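Local coordinates for protein-tyrosine-phosphatase (Shewanella sp., PDB 2Z72), which catalyses the removal of phosphate from phosphotyrosine, as a cold-active protein tyrosine phosphatase with two zinc ions in a calcineurin-like phosphoesterase fold, at residues Gly113-Arg118 with Glu124-Met129; Gln131-Ala136 with Gly188-Ser193. All blocks are in the same frame, centred on the assembly; numbering follows the deposited sequence.

Interaction 1 of 2, residues Gly113-Arg118 with Glu124-Met129; sequences GDIFDR and EVLWFM. With ZN (zinc ion), chain B; ZN (zinc ion), chain C.
The Phe116 ring meets Leu126 obliquely at its outer end. Its CZ lies 3.8 Å from Leu126 CD1, and CE1 and CE2 sit only slightly further from the two methyls of the same leucine. The two side chains cross at about a right angle. The Phe116 side chain also touches Tyr177, Val154 and Leu191.

Ile115 makes the rest of the contact. Its CG2 stands anti to the backbone N (CG1 has chi1 -70°), which directs this methyl at the helix. There it fits between two residues one step apart: Val125 CG1 at 3.6 Å and Leu126 CD2 at 3.7 Å. The other branch runs on along the helix, where Ile115 CD1 reaches Met129 CG at 4.0 Å. One isoleucine thus bridges successive turns of helix 122-138, whose Met129 N bonds to Val125 O. Every touching residue is buried, and no hydrogen bond crosses between the segments.

Asp114, just before Ile115, points the other way, to the metals. Its OD1 bridges both zinc ions, 2.2 Å from the chain B ion and 2.3 Å from the chain C ion. Water 2 is a second bridge. Asp114 OD2 bonds to His150 N, which should limit rotation of the carboxylate. Asp78 and His80 complete the protein ligands of one zinc ion; Asn149, His207 and His286 complete those of the other. This GDxxDR loop after strand 108-111, with its bridging aspartate, is a signature of the dinuclear calcineurin-like metallophosphoesterase site.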
ATOM      1  N   GLY A 113       0.117   2.780   0.979  1.00  7.85           N
ATOM      2  CA  GLY A 113      -1.068   2.880   0.129  1.00  8.84           C
ATOM      3  C   GLY A 113      -0.816   3.188  -1.339  1.00  7.84           C
ATOM      4  O   GLY A 113       0.287   3.456  -1.798  1.00  8.27           O
ATOM      5  N   ASP A 114      -1.912   3.094  -2.073  1.00  8.02           N
ATOM      6  CA  ASP A 114      -2.018   3.503  -3.490  1.00  7.72           C
ATOM      7  C   ASP A 114      -1.178   2.689  -4.425  1.00  8.36           C
ATOM      8  O   ASP A 114      -0.454   3.167  -5.296  1.00  8.50           O
ATOM      9  CB  ASP A 114      -1.781   5.008  -3.666  1.00  8.33           C
ATOM     10  CG  ASP A 114      -3.001   5.850  -3.392  1.00  8.27           C
ATOM     11  OD1 ASP A 114      -2.894   7.117  -3.746  1.00  9.18           O
ATOM     12  OD2 ASP A 114      -3.994   5.361  -2.847  1.00  8.88           O
ATOM     13  N   ILE A 115      -1.363   1.345  -4.315  1.00  8.17           N
ATOM     14  CA  ILE A 115      -0.987   0.418  -5.369  1.00  8.02           C
ATOM     15  C   ILE A 115      -1.863   0.594  -6.593  1.00  7.81           C
ATOM     16  O   ILE A 115      -1.404   0.607  -7.730  1.00  8.77           O
ATOM     17  CB  ILE A 115      -1.061  -1.039  -4.889  1.00  7.75           C
ATOM     18  CG1 ILE A 115       0.056  -1.333  -3.889  1.00  8.01           C
ATOM     19  CG2 ILE A 115      -1.042  -1.989  -6.081  1.00  8.91           C
ATOM     20  CD1 ILE A 115      -0.011  -2.680  -3.223  1.00  8.76           C
ATOM     21  N   PHE A 116      -3.176   0.696  -6.367  1.00  8.52           N
ATOM     22  CA  PHE A 116      -4.135   0.794  -7.474  1.00  8.31           C
ATOM     23  C   PHE A 116      -4.045   2.136  -8.217  1.00  9.25           C
ATOM     24  O   PHE A 116      -3.643   3.154  -7.674  1.00  9.33           O
ATOM     25  CB  PHE A 116      -5.542   0.655  -6.968  1.00  8.30           C
ATOM     26  CG  PHE A 116      -5.941  -0.741  -6.567  1.00  7.90           C
ATOM     27  CD1 PHE A 116      -5.839  -1.187  -5.257  1.00  9.04           C
ATOM     28  CD2 PHE A 116      -6.427  -1.608  -7.521  1.00  9.48           C
ATOM     29  CE1 PHE A 116      -6.223  -2.458  -4.934  1.00 11.33           C
ATOM     30  CE2 PHE A 116      -6.799  -2.867  -7.183  1.00  8.98           C
ATOM     31  CZ  PHE A 116      -6.724  -3.301  -5.902  1.00 10.09           C
ATOM     32  N   ASP A 117      -4.490   2.047  -9.463  1.00  9.25           N
ATOM     33  CA  ASP A 117      -4.914   3.122 -10.359  1.00  9.62           C
ATOM     34  C   ASP A 117      -3.746   3.819 -11.034  1.00  9.48           C
ATOM     35  O   ASP A 117      -2.591   3.756 -10.620  1.00  9.70           O
ATOM     36  CB  ASP A 117      -5.821   4.106  -9.602  1.00  9.98           C
ATOM     37  CG  ASP A 117      -7.181   3.549  -9.264  1.00  9.64           C
ATOM     38  OD1 ASP A 117      -7.909   4.233  -8.480  1.00 10.24           O
ATOM     39  OD2 ASP A 117      -7.541   2.470  -9.795  1.00 10.40           O
ATOM     40  N   ARG A 118      -4.119   4.462 -12.139  1.00  9.95           N
ATOM     41  CA  ARG A 118      -3.292   5.179 -13.093  1.00 10.07           C
ATOM     42  C   ARG A 118      -2.461   4.242 -13.944  1.00 10.42           C
ATOM     43  O   ARG A 118      -2.486   4.315 -15.180  1.00 12.39           O
ATOM     44  CB  ARG A 118      -2.437   6.288 -12.458  0.50 11.49           C
ATOM     45  CG  ARG A 118      -1.737   7.062 -13.569  0.50  8.92           C
ATOM     46  CD  ARG A 118      -0.937   8.225 -12.952  0.50 12.82           C
ATOM     47  NE  ARG A 118      -0.054   8.794 -13.981  0.50 18.34           N
ATOM     48  CZ  ARG A 118       0.520   9.984 -13.910  0.50 22.00           C
ATOM     49  NH1 ARG A 118       0.298  10.754 -12.849  0.50 25.64           N
ATOM     50  NH2 ARG A 118       1.306  10.381 -14.919  0.50 28.72           N
ATOM     51  N   GLU A 124       0.520  -7.063 -11.272  1.00  8.06           N
ATOM     52  CA  GLU A 124       1.917  -7.370 -11.040  1.00  8.23           C
ATOM     53  C   GLU A 124       2.327  -6.824  -9.669  1.00  7.83           C
ATOM     54  O   GLU A 124       2.988  -7.517  -8.914  1.00  8.18           O
ATOM     55  CB  GLU A 124       2.805  -6.812 -12.137  1.00  8.47           C
ATOM     56  CG  GLU A 124       2.604  -7.483 -13.510  1.00  9.56           C
ATOM     57  CD  GLU A 124       1.357  -7.170 -14.262  1.00  9.49           C
ATOM     58  OE1 GLU A 124       0.599  -6.231 -13.963  1.00  9.00           O
ATOM     59  OE2 GLU A 124       1.099  -7.962 -15.238  1.00 11.53           O
ATOM     60  N   VAL A 125       1.988  -5.582  -9.377  1.00  7.54           N
ATOM     61  CA  VAL A 125       2.303  -5.021  -8.074  1.00  7.53           C
ATOM     62  C   VAL A 125       1.619  -5.769  -6.981  1.00  7.14           C
ATOM     63  O   VAL A 125       2.241  -6.113  -5.939  1.00  8.04           O
ATOM     64  CB  VAL A 125       1.991  -3.516  -7.997  1.00  7.75           C
ATOM     65  CG1 VAL A 125       2.363  -3.016  -6.598  1.00  9.08           C
ATOM     66  CG2 VAL A 125       2.761  -2.736  -9.045  1.00  8.91           C
ATOM     67  N   LEU A 126       0.319  -6.050  -7.125  1.00  7.67           N
ATOM     68  CA  LEU A 126      -0.411  -6.713  -6.056  1.00  7.96           C
ATOM     69  C   LEU A 126       0.164  -8.063  -5.728  1.00  7.55           C
ATOM     70  O   LEU A 126       0.417  -8.402  -4.556  1.00  8.01           O
ATOM     71  CB  LEU A 126      -1.898  -6.808  -6.452  1.00  7.94           C
ATOM     72  CG  LEU A 126      -2.700  -5.500  -6.437  1.00  7.80           C
ATOM     73  CD1 LEU A 126      -4.016  -5.702  -7.142  1.00  8.81           C
ATOM     74  CD2 LEU A 126      -2.980  -5.002  -5.020  1.00  8.53           C
ATOM     75  N   TRP A 127       0.387  -8.895  -6.753  1.00  7.78           N
ATOM     76  CA  TRP A 127       0.881 -10.244  -6.474  1.00  7.83           C
ATOM     77  C   TRP A 127       2.318 -10.216  -5.974  1.00  8.27           C
ATOM     78  O   TRP A 127       2.700 -11.104  -5.201  1.00  8.78           O
ATOM     79  CB  TRP A 127       0.702 -11.175  -7.685  1.00  8.25           C
ATOM     80  CG  TRP A 127      -0.720 -11.538  -7.925  1.00  8.46           C
ATOM     81  CD1 TRP A 127      -1.532 -11.187  -8.944  1.00  8.72           C
ATOM     82  CD2 TRP A 127      -1.509 -12.364  -7.039  1.00  8.72           C
ATOM     83  NE1 TRP A 127      -2.764 -11.736  -8.768  1.00  9.08           N
ATOM     84  CE2 TRP A 127      -2.790 -12.468  -7.617  1.00  8.52           C
ATOM     85  CE3 TRP A 127      -1.269 -13.048  -5.831  1.00  9.23           C
ATOM     86  CZ2 TRP A 127      -3.812 -13.198  -7.029  1.00  9.77           C
ATOM     87  CZ3 TRP A 127      -2.287 -13.768  -5.250  1.00 10.56           C
ATOM     88  CH2 TRP A 127      -3.542 -13.846  -5.841  1.00 10.62           C
ATOM     89  N   PHE A 128       3.127  -9.277  -6.429  1.00  7.95           N
ATOM     90  CA  PHE A 128       4.451  -9.118  -5.914  1.00  8.50           C
ATOM     91  C   PHE A 128       4.382  -8.776  -4.430  1.00  7.73           C
ATOM     92  O   PHE A 128       5.126  -9.367  -3.631  1.00  8.52           O
ATOM     93  CB  PHE A 128       5.205  -8.030  -6.690  1.00  8.82           C
ATOM     94  CG  PHE A 128       6.525  -7.652  -6.055  1.00  8.97           C
ATOM     95  CD1 PHE A 128       7.627  -8.475  -6.111  1.00 11.17           C
ATOM     96  CD2 PHE A 128       6.631  -6.453  -5.394  1.00 11.54           C
ATOM     97  CE1 PHE A 128       8.819  -8.124  -5.509  1.00 12.38           C
ATOM     98  CE2 PHE A 128       7.831  -6.098  -4.786  1.00 14.04           C
ATOM     99  CZ  PHE A 128       8.941  -6.919  -4.860  1.00 13.81           C
ATOM    100  N   MET A 129       3.535  -7.844  -4.058  1.00  8.12           N
ATOM    101  CA  MET A 129       3.441  -7.438  -2.640  1.00  7.82           C
ATOM    102  C   MET A 129       2.873  -8.550  -1.783  1.00  7.92           C
ATOM    103  O   MET A 129       3.274  -8.653  -0.611  1.00  8.67           O
ATOM    104  CB  MET A 129       2.665  -6.141  -2.521  1.00  8.28           C
ATOM    105  CG  MET A 129       3.354  -4.905  -3.070  1.00  8.73           C
ATOM    106  SD  MET A 129       5.004  -4.617  -2.415  1.00  9.79           S
ATOM    107  CE  MET A 129       4.609  -4.385  -0.690  1.00 12.04           C
TER
HETATM  108 ZN    ZN B 401      -1.447   8.249  -4.897  1.00  9.88          ZN
HETATM  109 ZN    ZN C 402      -3.526   8.932  -2.508  1.00  9.44          ZN
HETATM  110  O   HOH W   1      -0.106   9.624  -5.791  1.00 11.30           O
HETATM  111  O   HOH W   2      -2.628   9.623  -4.109  1.00 11.73           O

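Interaction 2 of 2, residues Gln131-Ala136 with Gly188-Ser193; sequences QLDQQA and GQWLRS
Asp133 and Trp190 join two helices by a single buried side-chain hydrogen bond. It links helix 122-138 to helix 186-192 within the calcineurin-like phosphoesterase fold. The backbones stay well apart: the nearest CA atoms, those of Asp133 and Trp190, are 10.3 Å from each other. The long indole side chain of Trp190 spans most of that distance, and the short carboxylate of Asp133 meets it.

The indole N-H is the donor. Trp190 NE1 lies 2.8 Å from Asp133 OD2, and the bond is nearly straight, with an N-H...O angle of 170°. The oxygen sits at the indole edge, almost in the ring plane. It accepts through its anti lone pair, the one turned away from OD1. The carboxylate is twisted 44° against the indole plane. In both residues CG is anti to the backbone N (chi1 176° in Trp190), and this carries each group out towards the other helix.

Asp133 OD2 also forms a salt bridge with Lys194, just beyond the second segment. The indole and the ammonium group thus share one buried oxygen, which would be expected to favour the charged carboxylate. Tyr130 meets the Trp190 ring edge-to-face, and Leu145 of strand 142-145 packs on it. Trp190 also packs on Leu126 and Met129. A phenylalanine in place of Trp190 would probably leave Asp133 OD2 without its indole donor and thin the packing against helix 122-138.

Side-chain bonds also tie residues 188-193 together. Arg192 NH2 bonds to Gly188 O from above the carbonyl plane, while Arg192 N reaches that oxygen from the opposite face. Trp190 O likewise takes two donors: Ser193 N at 3.1 Å, and Ser193 OG at 2.7 Å, lying in the carbonyl plane where a lone pair of Trp190 O points.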
ATOM      1  N   GLN A 131       3.358 -11.839  -2.330  1.00  8.45           N
ATOM      2  CA  GLN A 131       4.496 -12.727  -2.131  1.00  9.40           C
ATOM      3  C   GLN A 131       5.484 -12.105  -1.140  1.00  8.76           C
ATOM      4  O   GLN A 131       5.996 -12.807  -0.252  1.00  8.93           O
ATOM      5  CB  GLN A 131       5.165 -13.020  -3.483  1.00 11.92           C
ATOM      6  CG  GLN A 131       6.398 -13.852  -3.379  1.00 15.07           C
ATOM      7  CD  GLN A 131       6.804 -14.265  -4.779  1.00 16.75           C
ATOM      8  OE1 GLN A 131       7.684 -13.612  -5.365  1.00 21.33           O
ATOM      9  NE2 GLN A 131       6.204 -15.297  -5.331  1.00 20.03           N
ATOM     10  N   LEU A 132       5.763 -10.811  -1.259  1.00  9.41           N
ATOM     11  CA  LEU A 132       6.746 -10.181  -0.363  1.00  8.46           C
ATOM     12  C   LEU A 132       6.249 -10.243   1.059  1.00  8.74           C
ATOM     13  O   LEU A 132       7.057 -10.419   2.007  1.00  9.07           O
ATOM     14  CB  LEU A 132       6.941  -8.752  -0.874  0.65 10.22           C
ATOM     15  CG  LEU A 132       8.254  -8.175  -0.400  0.65  8.15           C
ATOM     16  CD1 LEU A 132       9.422  -8.762  -1.225  0.65  9.18           C
ATOM     17  CD2 LEU A 132       8.255  -6.672  -0.526  0.65  9.69           C
ATOM     18  N   ASP A 133       4.950 -10.057   1.279  1.00  7.98           N
ATOM     19  CA  ASP A 133       4.342 -10.150   2.617  1.00  8.00           C
ATOM     20  C   ASP A 133       4.686 -11.487   3.228  1.00  8.54           C
ATOM     21  O   ASP A 133       5.180 -11.592   4.372  1.00  8.70           O
ATOM     22  CB  ASP A 133       2.851  -9.877   2.416  1.00  8.11           C
ATOM     23  CG  ASP A 133       1.947  -9.668   3.620  1.00  7.77           C
ATOM     24  OD1 ASP A 133       2.422  -9.806   4.784  1.00 10.34           O
ATOM     25  OD2 ASP A 133       0.754  -9.394   3.379  1.00  8.06           O
ATOM     26  N   GLN A 134       4.450 -12.594   2.511  1.00  8.05           N
ATOM     27  CA  GLN A 134       4.754 -13.912   2.997  1.00  8.70           C
ATOM     28  C   GLN A 134       6.251 -14.098   3.215  1.00  8.74           C
ATOM     29  O   GLN A 134       6.661 -14.641   4.256  1.00  9.35           O
ATOM     30  CB  GLN A 134       4.193 -14.986   2.062  1.00 10.52           C
ATOM     31  CG  GLN A 134       4.485 -16.384   2.597  1.00 12.59           C
ATOM     32  CD  GLN A 134       3.760 -16.708   3.913  1.00 13.62           C
ATOM     33  OE1 GLN A 134       2.573 -16.917   3.940  1.00 20.69           O
ATOM     34  NE2 GLN A 134       4.425 -16.759   5.038  1.00 16.45           N
ATOM     35  N   GLN A 135       7.076 -13.673   2.261  1.00  8.63           N
ATOM     36  CA  GLN A 135       8.498 -13.853   2.404  1.00  8.93           C
ATOM     37  C   GLN A 135       9.079 -13.083   3.609  1.00  8.99           C
ATOM     38  O   GLN A 135       9.964 -13.602   4.288  1.00  9.96           O
ATOM     39  CB  GLN A 135       9.219 -13.410   1.123  1.00  9.86           C
ATOM     40  CG  GLN A 135       8.916 -14.321  -0.071  1.00 10.57           C
ATOM     41  CD  GLN A 135       9.551 -13.803  -1.340  1.00 11.59           C
ATOM     42  OE1 GLN A 135       9.903 -12.624  -1.432  1.00 10.97           O
ATOM     43  NE2 GLN A 135       9.721 -14.685  -2.326  1.00 13.89           N
ATOM     44  N   ALA A 136       8.573 -11.869   3.820  1.00  8.45           N
ATOM     45  CA  ALA A 136       9.044 -11.066   4.945  1.00  8.73           C
ATOM     46  C   ALA A 136       8.704 -11.808   6.255  1.00  9.67           C
ATOM     47  O   ALA A 136       9.555 -11.945   7.120  1.00 10.42           O
ATOM     48  CB  ALA A 136       8.460  -9.692   4.912  1.00  9.88           C
ATOM     49  N   GLY A 188      -8.859  -9.396  -2.610  1.00  7.66           N
ATOM     50  CA  GLY A 188      -9.788  -8.630  -1.831  1.00  7.74           C
ATOM     51  C   GLY A 188      -9.773  -9.043  -0.397  1.00  7.85           C
ATOM     52  O   GLY A 188      -9.927  -8.172   0.499  1.00  8.22           O
ATOM     53  N   GLN A 189      -9.671 -10.320  -0.073  1.00  8.53           N
ATOM     54  CA  GLN A 189      -9.614 -10.813   1.294  1.00  7.72           C
ATOM     55  C   GLN A 189      -8.330 -10.321   1.962  1.00  8.34           C
ATOM     56  O   GLN A 189      -8.354  -9.854   3.128  1.00  9.18           O
ATOM     57  CB  GLN A 189      -9.659 -12.341   1.279  1.00  9.25           C
ATOM     58  CG  GLN A 189     -11.007 -12.876   0.865  1.00  9.64           C
ATOM     59  CD  GLN A 189     -10.974 -14.301   0.392  1.00  9.97           C
ATOM     60  OE1 GLN A 189     -10.031 -15.033   0.547  1.00 12.94           O
ATOM     61  NE2 GLN A 189     -12.094 -14.693  -0.229  1.00 11.25           N
ATOM     62  N   TRP A 190      -7.221 -10.415   1.261  1.00  8.09           N
ATOM     63  CA  TRP A 190      -5.940  -9.926   1.748  1.00  7.34           C
ATOM     64  C   TRP A 190      -6.011  -8.452   2.057  1.00  7.40           C
ATOM     65  O   TRP A 190      -5.632  -7.991   3.171  1.00  7.54           O
ATOM     66  CB  TRP A 190      -4.908 -10.228   0.725  1.00  7.21           C
ATOM     67  CG  TRP A 190      -3.508  -9.773   0.914  1.00  7.14           C
ATOM     68  CD1 TRP A 190      -2.592 -10.067   1.868  1.00  8.27           C
ATOM     69  CD2 TRP A 190      -2.807  -8.925  -0.022  1.00  7.58           C
ATOM     70  NE1 TRP A 190      -1.384  -9.461   1.632  1.00  8.10           N
ATOM     71  CE2 TRP A 190      -1.507  -8.760   0.474  1.00  7.98           C
ATOM     72  CE3 TRP A 190      -3.172  -8.301  -1.191  1.00  8.95           C
ATOM     73  CZ2 TRP A 190      -0.542  -7.985  -0.186  1.00  8.93           C
ATOM     74  CZ3 TRP A 190      -2.222  -7.540  -1.855  1.00 10.16           C
ATOM     75  CH2 TRP A 190      -0.937  -7.389  -1.358  1.00  9.88           C
ATOM     76  N   LEU A 191      -6.513  -7.619   1.153  1.00  7.53           N
ATOM     77  CA  LEU A 191      -6.604  -6.187   1.380  1.00  7.48           C
ATOM     78  C   LEU A 191      -7.503  -5.872   2.554  1.00  7.19           C
ATOM     79  O   LEU A 191      -7.214  -4.952   3.318  1.00  7.89           O
ATOM     80  CB  LEU A 191      -7.108  -5.477   0.132  1.00  7.84           C
ATOM     81  CG  LEU A 191      -6.148  -5.485  -1.063  1.00  7.86           C
ATOM     82  CD1 LEU A 191      -6.871  -4.979  -2.295  1.00 10.79           C
ATOM     83  CD2 LEU A 191      -4.891  -4.646  -0.783  1.00 10.52           C
ATOM     84  N   ARG A 192      -8.617  -6.588   2.728  1.00  7.69           N
ATOM     85  CA  ARG A 192      -9.559  -6.338   3.807  1.00  7.54           C
ATOM     86  C   ARG A 192      -9.011  -6.696   5.190  1.00  7.72           C
ATOM     87  O   ARG A 192      -9.635  -6.377   6.178  1.00  8.86           O
ATOM     88  CB  ARG A 192     -10.881  -7.029   3.515  1.00  8.33           C
ATOM     89  CG  ARG A 192     -11.707  -6.253   2.473  1.00  9.09           C
ATOM     90  CD  ARG A 192     -12.867  -7.092   1.973  1.00  8.69           C
ATOM     91  NE  ARG A 192     -13.682  -6.391   1.010  1.00  9.32           N
ATOM     92  CZ  ARG A 192     -13.394  -6.259  -0.280  1.00  8.25           C
ATOM     93  NH1 ARG A 192     -14.239  -5.594  -1.059  1.00  9.64           N
ATOM     94  NH2 ARG A 192     -12.305  -6.773  -0.771  1.00  8.71           N
ATOM     95  N   SER A 193      -7.838  -7.339   5.249  1.00  7.52           N
ATOM     96  CA  SER A 193      -7.154  -7.608   6.488  1.00  7.52           C
ATOM     97  C   SER A 193      -6.228  -6.464   6.931  1.00  7.43           C
ATOM     98  O   SER A 193      -5.732  -6.478   8.046  1.00  8.36           O
ATOM     99  CB  SER A 193      -6.400  -8.914   6.489  1.00  7.75           C
ATOM    100  OG  SER A 193      -5.218  -8.804   5.719  1.00  8.46           O
TER

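In the fold
Interactions 1 and 2 follow one another along the chain, with centres about 12 Å apart. Both use helix 122-138, first near its start and then further along. Interaction 1 is local: it packs the loop after strand 108-111 onto the helix that follows. Interaction 2 is longer in range and brings in helix 186-192. The two contacts touch directly. The Trp190 ring lies against the backbone at Leu126 and Met129, and Phe116 CE1 is 3.7 Å from Leu191 CD1. Helix 186-192 therefore adjoins both the shared helix and the metal-site loop. The touching residues of both contacts are buried, and this packing connects the zinc-binding loop, through the two helices, to the Asp133-Trp190 pair.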